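Local coordinates for elastinolytic metalloprotease (Pseudoalteromonas sp. CF6-2, PDB 6IK4), which is an M23-family zinc metalloprotease from a marine bacterium and probably cleaves peptide bonds as an endopeptidase, consistent with its links to elastin and peptidoglycan breakdown, at residues Asn45-Gln50 and Gly98-Ser103; Gly40-Asn45 and Ser115-His120; Ala1-Asn6 and Ala51-Val56. One frame throughout, in Å; residues are numbered along the deposited sequence.

Contact 1. Residues Asn45-Gln50 and Gly98-Ser103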
loop_
_atom_site.group_PDB
_atom_site.type_symbol
_atom_site.label_atom_id
_atom_site.label_comp_id
_atom_site.label_asym_id
_atom_site.label_seq_id
_atom_site.Cartn_x
_atom_site.Cartn_y
_atom_site.Cartn_z
ATOM N N ASN A 45 -18.633 1.354 2.296
ATOM C CA ASN A 45 -18.126 2.720 2.411
ATOM C C ASN A 45 -16.605 2.658 2.578
ATOM O O ASN A 45 -16.060 2.755 3.681
ATOM C CB ASN A 45 -18.821 3.419 3.574
ATOM C CG ASN A 45 -18.272 4.794 3.851
ATOM O OD1 ASN A 45 -18.016 5.578 2.933
ATOM N ND2 ASN A 45 -18.092 5.104 5.134
ATOM N N THR A 46 -15.909 2.487 1.451
ATOM C CA THR A 46 -14.454 2.319 1.494
ATOM C C THR A 46 -13.751 3.636 1.832
ATOM O O THR A 46 -14.230 4.716 1.476
ATOM C CB THR A 46 -13.940 1.781 0.163
ATOM O OG1 THR A 46 -14.441 2.584 -0.916
ATOM C CG2 THR A 46 -14.359 0.328 -0.030
ATOM N N PRO A 47 -12.607 3.573 2.519
ATOM C CA PRO A 47 -11.972 4.791 3.031
ATOM C C PRO A 47 -11.104 5.481 1.989
ATOM O O PRO A 47 -10.786 4.934 0.933
ATOM C CB PRO A 47 -11.105 4.272 4.182
ATOM C CG PRO A 47 -10.692 2.903 3.697
ATOM C CD PRO A 47 -11.942 2.360 3.032
ATOM N N TRP A 48 -10.703 6.705 2.331
ATOM C CA TRP A 48 -9.682 7.412 1.576
ATOM C C TRP A 48 -8.301 6.927 1.998
ATOM O O TRP A 48 -8.084 6.534 3.154
ATOM C CB TRP A 48 -9.807 8.927 1.783
ATOM C CG TRP A 48 -11.111 9.467 1.245
ATOM C CD1 TRP A 48 -12.321 9.454 1.875
ATOM C CD2 TRP A 48 -11.335 10.056 -0.043
ATOM N NE1 TRP A 48 -13.287 10.004 1.061
ATOM C CE2 TRP A 48 -12.707 10.384 -0.122
ATOM C CE3 TRP A 48 -10.510 10.337 -1.138
ATOM C CZ2 TRP A 48 -13.272 10.986 -1.252
ATOM C CZ3 TRP A 48 -11.077 10.932 -2.270
ATOM C CH2 TRP A 48 -12.443 11.253 -2.311
ATOM N N VAL A 49 -7.371 6.952 1.042
ATOM C CA VAL A 49 -6.003 6.464 1.219
ATOM C C VAL A 49 -5.077 7.673 1.243
ATOM O O VAL A 49 -5.163 8.536 0.359
ATOM C CB VAL A 49 -5.611 5.493 0.088
ATOM C CG1 VAL A 49 -4.194 4.958 0.284
ATOM C CG2 VAL A 49 -6.596 4.321 0.004
ATOM N N GLN A 50 -4.197 7.744 2.245
ATOM C CA GLN A 50 -3.272 8.863 2.399
ATOM C C GLN A 50 -1.927 8.543 1.753
ATOM O O GLN A 50 -1.462 7.402 1.789
ATOM C CB GLN A 50 -3.042 9.191 3.879
ATOM C CG GLN A 50 -4.302 9.627 4.623
ATOM C CD GLN A 50 -4.089 9.735 6.116
ATOM O OE1 GLN A 50 -2.952 9.809 6.596
ATOM N NE2 GLN A 50 -5.187 9.745 6.866
ATOM N N GLY A 98 -7.233 9.554 -2.950
ATOM C CA GLY A 98 -8.370 8.891 -3.551
ATOM C C GLY A 98 -8.894 7.878 -2.553
ATOM O O GLY A 98 -8.406 7.775 -1.428
ATOM N N ARG A 99 -9.912 7.143 -2.976
ATOM C CA ARG A 99 -10.406 6.009 -2.195
ATOM C C ARG A 99 -9.908 4.721 -2.832
ATOM O O ARG A 99 -9.593 4.691 -4.020
ATOM C CB ARG A 99 -11.942 5.992 -2.138
ATOM C CG ARG A 99 -12.555 7.160 -1.396
ATOM C CD ARG A 99 -14.077 7.222 -1.572
ATOM N NE ARG A 99 -14.755 5.998 -1.147
ATOM C CZ ARG A 99 -16.065 5.778 -1.292
ATOM N NH1 ARG A 99 -16.847 6.702 -1.846
ATOM N NH2 ARG A 99 -16.601 4.637 -0.874
ATOM N N TYR A 100 -9.836 3.640 -2.051
ATOM C CA TYR A 100 -9.737 2.367 -2.747
ATOM C C TYR A 100 -11.145 1.966 -3.145
ATOM O O TYR A 100 -12.113 2.293 -2.455
ATOM C CB TYR A 100 -9.003 1.267 -1.960
ATOM C CG TYR A 100 -9.498 0.763 -0.617
ATOM C CD1 TYR A 100 -10.607 -0.078 -0.510
ATOM C CD2 TYR A 100 -8.764 1.025 0.537
ATOM C CE1 TYR A 100 -11.015 -0.573 0.731
ATOM C CE2 TYR A 100 -9.153 0.530 1.767
ATOM C CZ TYR A 100 -10.271 -0.270 1.858
ATOM O OH TYR A 100 -10.647 -0.750 3.094
ATOM N N ALA A 101 -11.250 1.343 -4.313
ATOM C CA ALA A 101 -12.523 1.225 -5.006
ATOM C C ALA A 101 -13.480 0.311 -4.256
ATOM O O ALA A 101 -13.094 -0.755 -3.777
ATOM C CB ALA A 101 -12.298 0.688 -6.415
ATOM N N ASN A 102 -14.738 0.739 -4.160
ATOM C CA ASN A 102 -15.795 -0.097 -3.608
ATOM C C ASN A 102 -16.591 -0.815 -4.695
ATOM O O ASN A 102 -17.593 -1.470 -4.387
ATOM C CB ASN A 102 -16.715 0.741 -2.709
ATOM C CG ASN A 102 -17.784 1.518 -3.490
ATOM O OD1 ASN A 102 -17.663 1.750 -4.693
ATOM N ND2 ASN A 102 -18.830 1.925 -2.790
ATOM N N SER A 103 -16.164 -0.724 -5.953
ATOM C CA SER A 103 -16.802 -1.472 -7.027
ATOM C C SER A 103 -15.763 -2.315 -7.755
ATOM O O SER A 103 -14.623 -1.888 -7.961
ATOM C CB SER A 103 -17.547 -0.541 -7.999
ATOM O OG SER A 103 -16.672 0.040 -8.938
#

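Contact 2. Residues Gly40-Asn45 and Ser115-His120. With ZN (zinc ion), chain B.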
loop_
_atom_site.group_PDB
_atom_site.type_symbol
_atom_site.label_atom_id
_atom_site.label_comp_id
_atom_site.label_asym_id
_atom_site.label_seq_id
_atom_site.Cartn_x
_atom_site.Cartn_y
_atom_site.Cartn_z
ATOM N N GLY A 40 -15.977 -3.658 4.701
ATOM C CA GLY A 40 -16.919 -4.613 4.154
ATOM C C GLY A 40 -16.566 -4.984 2.726
ATOM O O GLY A 40 -15.433 -4.786 2.273
ATOM N N GLY A 41 -17.548 -5.528 2.009
ATOM C CA GLY A 41 -17.359 -5.998 0.650
ATOM C C GLY A 41 -17.629 -4.916 -0.378
ATOM O O GLY A 41 -17.697 -3.724 -0.063
ATOM N N TRP A 42 -17.809 -5.348 -1.627
ATOM C CA TRP A 42 -18.134 -4.412 -2.700
ATOM C C TRP A 42 -19.418 -3.650 -2.383
ATOM O O TRP A 42 -20.386 -4.215 -1.863
ATOM C CB TRP A 42 -18.270 -5.152 -4.029
ATOM C CG TRP A 42 -17.053 -5.942 -4.390
ATOM C CD1 TRP A 42 -16.954 -7.300 -4.485
ATOM C CD2 TRP A 42 -15.745 -5.423 -4.683
ATOM N NE1 TRP A 42 -15.669 -7.660 -4.833
ATOM C CE2 TRP A 42 -14.907 -6.527 -4.954
ATOM C CE3 TRP A 42 -15.204 -4.133 -4.749
ATOM C CZ2 TRP A 42 -13.556 -6.380 -5.292
ATOM C CZ3 TRP A 42 -13.857 -3.989 -5.078
ATOM C CH2 TRP A 42 -13.049 -5.105 -5.339
ATOM N N GLY A 43 -19.417 -2.352 -2.688
ATOM C CA GLY A 43 -20.518 -1.473 -2.357
ATOM C C GLY A 43 -20.414 -0.793 -1.010
ATOM O O GLY A 43 -21.180 0.146 -0.745
ATOM N N SER A 44 -19.485 -1.218 -0.156
ATOM C CA SER A 44 -19.371 -0.663 1.181
ATOM C C SER A 44 -18.705 0.711 1.133
ATOM O O SER A 44 -18.270 1.194 0.085
ATOM C CB SER A 44 -18.611 -1.625 2.094
ATOM O OG SER A 44 -17.256 -1.758 1.695
ATOM N N ASN A 45 -18.633 1.354 2.296
ATOM C CA ASN A 45 -18.126 2.720 2.411
ATOM C C ASN A 45 -16.605 2.658 2.578
ATOM O O ASN A 45 -16.060 2.755 3.681
ATOM C CB ASN A 45 -18.821 3.419 3.574
ATOM C CG ASN A 45 -18.272 4.794 3.851
ATOM O OD1 ASN A 45 -18.016 5.578 2.933
ATOM N ND2 ASN A 45 -18.092 5.104 5.134
ATOM N N SER A 115 -10.468 -10.167 -4.300
ATOM C CA SER A 115 -11.512 -10.799 -3.503
ATOM C C SER A 115 -12.380 -9.801 -2.741
ATOM O O SER A 115 -13.372 -10.209 -2.123
ATOM C CB SER A 115 -10.883 -11.786 -2.507
ATOM O OG SER A 115 -10.141 -12.789 -3.183
ATOM N N GLY A 116 -12.038 -8.516 -2.765
ATOM C CA GLY A 116 -12.786 -7.511 -2.043
ATOM C C GLY A 116 -12.021 -6.205 -2.003
ATOM O O GLY A 116 -10.831 -6.147 -2.329
ATOM N N PRO A 117 -12.695 -5.126 -1.610
ATOM C CA PRO A 117 -12.047 -3.800 -1.621
ATOM C C PRO A 117 -10.781 -3.765 -0.770
ATOM O O PRO A 117 -10.755 -4.250 0.370
ATOM C CB PRO A 117 -13.129 -2.875 -1.052
ATOM C CG PRO A 117 -14.428 -3.587 -1.326
ATOM C CD PRO A 117 -14.116 -5.059 -1.239
ATOM N N HIS A 118 -9.728 -3.175 -1.340
ATOM C CA HIS A 118 -8.461 -2.937 -0.664
ATOM C C HIS A 118 -7.616 -2.074 -1.592
ATOM O O HIS A 118 -7.922 -1.929 -2.776
ATOM C CB HIS A 118 -7.733 -4.243 -0.340
ATOM C CG HIS A 118 -7.242 -4.972 -1.554
ATOM N ND1 HIS A 118 -8.059 -5.779 -2.319
ATOM C CD2 HIS A 118 -6.018 -5.025 -2.129
ATOM C CE1 HIS A 118 -7.357 -6.298 -3.312
ATOM N NE2 HIS A 118 -6.116 -5.854 -3.221
ATOM N N VAL A 119 -6.535 -1.519 -1.057
ATOM C CA VAL A 119 -5.512 -0.893 -1.899
ATOM C C VAL A 119 -4.317 -1.834 -1.984
ATOM O O VAL A 119 -3.883 -2.398 -0.973
ATOM C CB VAL A 119 -5.101 0.493 -1.368
ATOM C CG1 VAL A 119 -4.628 0.423 0.085
ATOM C CG2 VAL A 119 -3.997 1.095 -2.259
ATOM N N HIS A 120 -3.834 -2.056 -3.205
ATOM C CA HIS A 120 -2.606 -2.788 -3.471
ATOM C C HIS A 120 -1.483 -1.761 -3.445
ATOM O O HIS A 120 -1.403 -0.910 -4.331
ATOM C CB HIS A 120 -2.719 -3.496 -4.826
ATOM C CG HIS A 120 -1.445 -4.102 -5.337
ATOM N ND1 HIS A 120 -1.007 -5.351 -4.954
ATOM C CD2 HIS A 120 -0.554 -3.656 -6.254
ATOM C CE1 HIS A 120 0.112 -5.640 -5.597
ATOM N NE2 HIS A 120 0.410 -4.627 -6.392
HETATM ZN ZN ZN B . -1.780 -6.877 -3.831
HETATM O O HOH W 1 -12.533 -5.576 1.752
#

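Contact 3. Residues Ala1-Asn6 and Ala51-Val56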
loop_
_atom_site.group_PDB
_atom_site.type_symbol
_atom_site.label_atom_id
_atom_site.label_comp_id
_atom_site.label_asym_id
_atom_site.label_seq_id
_atom_site.Cartn_x
_atom_site.Cartn_y
_atom_site.Cartn_z
ATOM N N ALA A 1 14.537 15.409 2.285
ATOM C CA ALA A 1 15.052 14.644 3.419
ATOM C C ALA A 1 15.213 13.169 3.057
ATOM O O ALA A 1 14.958 12.762 1.922
ATOM C CB ALA A 1 14.141 14.799 4.627
ATOM N N THR A 2 15.657 12.377 4.030
ATOM C CA THR A 2 15.788 10.943 3.830
ATOM C C THR A 2 14.408 10.333 3.621
ATOM O O THR A 2 13.444 10.696 4.299
ATOM C CB THR A 2 16.485 10.303 5.036
ATOM O OG1 THR A 2 17.821 10.822 5.135
ATOM C CG2 THR A 2 16.573 8.801 4.882
ATOM N N PHE A 3 14.312 9.426 2.658
ATOM C CA PHE A 3 13.044 8.759 2.392
ATOM C C PHE A 3 12.531 8.044 3.636
ATOM O O PHE A 3 13.226 7.208 4.217
ATOM C CB PHE A 3 13.219 7.758 1.261
ATOM C CG PHE A 3 11.953 7.047 0.893
ATOM C CD1 PHE A 3 10.891 7.748 0.350
ATOM C CD2 PHE A 3 11.836 5.681 1.072
ATOM C CE1 PHE A 3 9.718 7.099 -0.002
ATOM C CE2 PHE A 3 10.662 5.023 0.721
ATOM C CZ PHE A 3 9.609 5.734 0.187
ATOM N N THR A 4 11.303 8.360 4.026
ATOM C CA THR A 4 10.621 7.717 5.137
ATOM C C THR A 4 9.167 7.542 4.733
ATOM O O THR A 4 8.584 8.455 4.147
ATOM C CB THR A 4 10.719 8.578 6.405
ATOM O OG1 THR A 4 12.102 8.854 6.680
ATOM C CG2 THR A 4 10.118 7.855 7.587
ATOM N N MET A 5 8.588 6.381 5.037
ATOM C CA MET A 5 7.205 6.065 4.699
ATOM C C MET A 5 6.368 5.972 5.961
ATOM O O MET A 5 6.840 5.479 6.985
ATOM C CB MET A 5 7.067 4.706 4.001
ATOM C CG MET A 5 7.913 4.446 2.811
ATOM S SD MET A 5 7.232 2.978 2.037
ATOM C CE MET A 5 8.063 1.643 2.884
ATOM N N ASN A 6 5.104 6.386 5.863
ATOM C CA ASN A 6 4.115 6.137 6.910
ATOM C C ASN A 6 3.024 5.228 6.374
ATOM O O ASN A 6 2.748 5.218 5.172
ATOM C CB ASN A 6 3.464 7.427 7.413
ATOM C CG ASN A 6 4.482 8.490 7.796
ATOM O OD1 ASN A 6 5.371 8.249 8.606
ATOM N ND2 ASN A 6 4.351 9.676 7.207
ATOM N N ALA A 51 -1.294 9.566 1.173
ATOM C CA ALA A 51 0.068 9.406 0.670
ATOM C C ALA A 51 1.008 9.011 1.807
ATOM O O ALA A 51 1.058 9.681 2.848
ATOM C CB ALA A 51 0.557 10.704 0.013
ATOM N N ALA A 52 1.760 7.920 1.598
ATOM C CA ALA A 52 2.710 7.418 2.589
ATOM C C ALA A 52 3.903 8.348 2.784
ATOM O O ALA A 52 4.629 8.198 3.775
ATOM C CB ALA A 52 3.219 6.028 2.177
ATOM N N HIS A 53 4.101 9.296 1.876
ATOM C CA HIS A 53 5.224 10.235 1.870
ATOM C C HIS A 53 4.920 11.288 0.807
ATOM O O HIS A 53 3.938 11.178 0.071
ATOM C CB HIS A 53 6.537 9.524 1.552
ATOM C CG HIS A 53 6.504 8.817 0.233
ATOM N ND1 HIS A 53 6.740 9.458 -0.968
ATOM C CD2 HIS A 53 6.186 7.540 -0.079
ATOM C CE1 HIS A 53 6.595 8.596 -1.959
ATOM N NE2 HIS A 53 6.256 7.424 -1.446
ATOM N N GLY A 54 5.790 12.305 0.716
ATOM C CA GLY A 54 5.619 13.341 -0.287
ATOM C C GLY A 54 6.296 13.014 -1.613
ATOM O O GLY A 54 7.139 12.118 -1.704
ATOM N N GLY A 55 5.893 13.729 -2.659
ATOM C CA GLY A 55 6.518 13.550 -3.952
ATOM C C GLY A 55 5.623 13.998 -5.094
ATOM O O GLY A 55 4.610 14.669 -4.898
ATOM N N VAL A 56 6.042 13.606 -6.302
ATOM C CA VAL A 56 5.386 13.983 -7.553
ATOM C C VAL A 56 4.471 12.852 -7.997
ATOM O O VAL A 56 4.838 11.671 -7.916
ATOM C CB VAL A 56 6.429 14.305 -8.643
ATOM C CG1 VAL A 56 5.744 14.799 -9.911
ATOM C CG2 VAL A 56 7.402 15.364 -8.131
HETATM O O HOH W 2 1.850 9.843 5.522
#

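Contact 1. Residues Asn45-Gln50 and Gly98-Ser103
Thr46 turns its hydroxyl between its own backbone N and carbonyl carbon (chi1 51°), and Arg99 bends its chain at chi3 (57°), which brings OG1 and the guanidinium together. This happens where the antiparallel strands 48-50 and 96-100 of the M23 beta-sheet meet, Trp48 in register with Arg99 as a non-hydrogen-bonded pair. Thr46 OG1 donates to Tyr100 O at 2.8 Å, nearly along the C=O axis, and accepts from Arg99 NH2 at 3.0 Å, a bond tilted out of the guanidinium plane. The hydroxyl therefore works in both directions. Arg99 NE adds a weak, bent bond to Thr46 O, which may help hold the guanidinium group.

The aliphatic part of the same arginine lies over the indole of Trp48: its CG sits 3.5 Å from the centroid of the five-membered ring, almost on the ring normal, a CH-pi contact on the exposed side of the strands. CE3 of the Trp48 six-membered ring approaches Gly98 C, at 3.3 Å. On the other side of the strands, Pro47 CD lies over one face of the buried Tyr100 ring, 3.3 Å from CZ. The Tyr100 hydroxyl bonds to the backbone N of Asn37, while Val49 CG2 meets the edge of that phenol 4.0 Å from CD2. The backbone bond from Val49 N to Gly98 O, 2.8 Å long, joins the strands.

Contact 2. Residues Gly40-Asn45 and Ser115-His120
Trp42 and Pro117 meet across two loops that share no direct hydrogen bond; an indole laid against a Gly-Pro backbone makes the contact, with a water between the two backbones. The second loop leads into strand 119-125 and carries the His-x-His motif of the M23 peptidases, His118 and His120. With CG beside its backbone N (chi1 -56°), Trp42 spreads one indole face over the Gly116-Pro117 junction. Pro117 CD stands 3.8 Å from the centroid of the six-membered ring and 12° off its normal, a CH-pi contact, while Gly116 CA lies over the same face, 3.5 Å from Trp42 CZ2. Pro117 CG also reaches Gly41 O, at 3.5 Å.

Gly41 to Ser44 form a type II beta turn. Gly41 O accepts from both Ser44 N and Ser44 OG, the hydroxyl at 2.7 Å in the carbonyl plane, so the serine ties down the turn from which Trp42 projects. Beside the proline, a water lies 3.1 Å from Gly40 O and 2.6 Å from Pro117 O and can link the two backbones, though other acceptors compete for its protons.

Further along, the chain enters strand 119-125 and the zinc site. His118, predicted to be a proton donor or acceptor, gives its ND1 proton to Gly116 O at 2.8 Å; this bond lies close to the imidazole plane and helps set the rotation of the ring, which also meets His79. The backbone clasped by Trp42 thus probably helps orient His118. Asp34 and His21 complete the protein ligands of the zinc ion, which His120 binds through ND1 at 2.0 Å.

Contact 3. Residues Ala1-Asn6 and Ala51-Val56
Phe3 points the edge of its ring at the face of His53 in a T-shaped pair, centroids 5.0 Å apart and planes at 71°. CE1 makes the approach, standing over the middle of the imidazole and 3.6 Å from His53 CD2. Three residues on, the amino-terminal segment is joined to the segment Ala51-Val56 by a backbone bond: Asn6 N donates to Ala52 O over 2.8 Å. Ala52 CB packs close to Asn6 O, and Thr4 O lies beside His53 CB. A water accepts from Asn6 ND2 and donates to Ala51 O, adding a second polar link at this end.

The imidazole is held by its own loop. His53 takes CG between its backbone N and carbonyl carbon (chi1 58°), where ND1 donates to Gly54 O at 2.8 Å; the oxygen lies near the ring plane, although the nitrogen stands above the carbonyl plane. The other ring nitrogen, NE2, makes a weak hydrogen bond to Thr75 OG1. Phe3 is stacked on Phe73 and touches Leu123, while Met5 and Ala52 both pack on Phe121 of strand 119-125. The contact thus lays the amino-terminal segment along the loop that precedes strand 55-61, away from the zinc site. The bond from ND1 to Gly54 O, helped by the weak one at NE2, probably limits the rotation of the His53 ring. The positively polarised C-H edge of Phe3 at CE1 meets the pi face this presents, so the pair probably combines weak electrostatic attraction with dispersion.

In the fold
Contacts 1 and 2 lie side by side, centres about 8 Å apart, and share Asn45; Asn102 joins them through bonds to Gly43 and Ser44, and the Tyr100 ring packs against the backbone N of His118. The centre of contact 3 is about 20 Å from that of contact 1 and 25 Å from that of contact 2, across the chain's centre from the latter. All three reach the same antiparallel sheet. Contacts 1 and 3 are partly buried, whereas contact 2 is a surface contact leading inward to the metal. Chemistry follows place: strand pairing and a bonded arginine in contact 1, an indole-proline clasp in contact 2, and an aromatic pair with one direct backbone bond in contact 3.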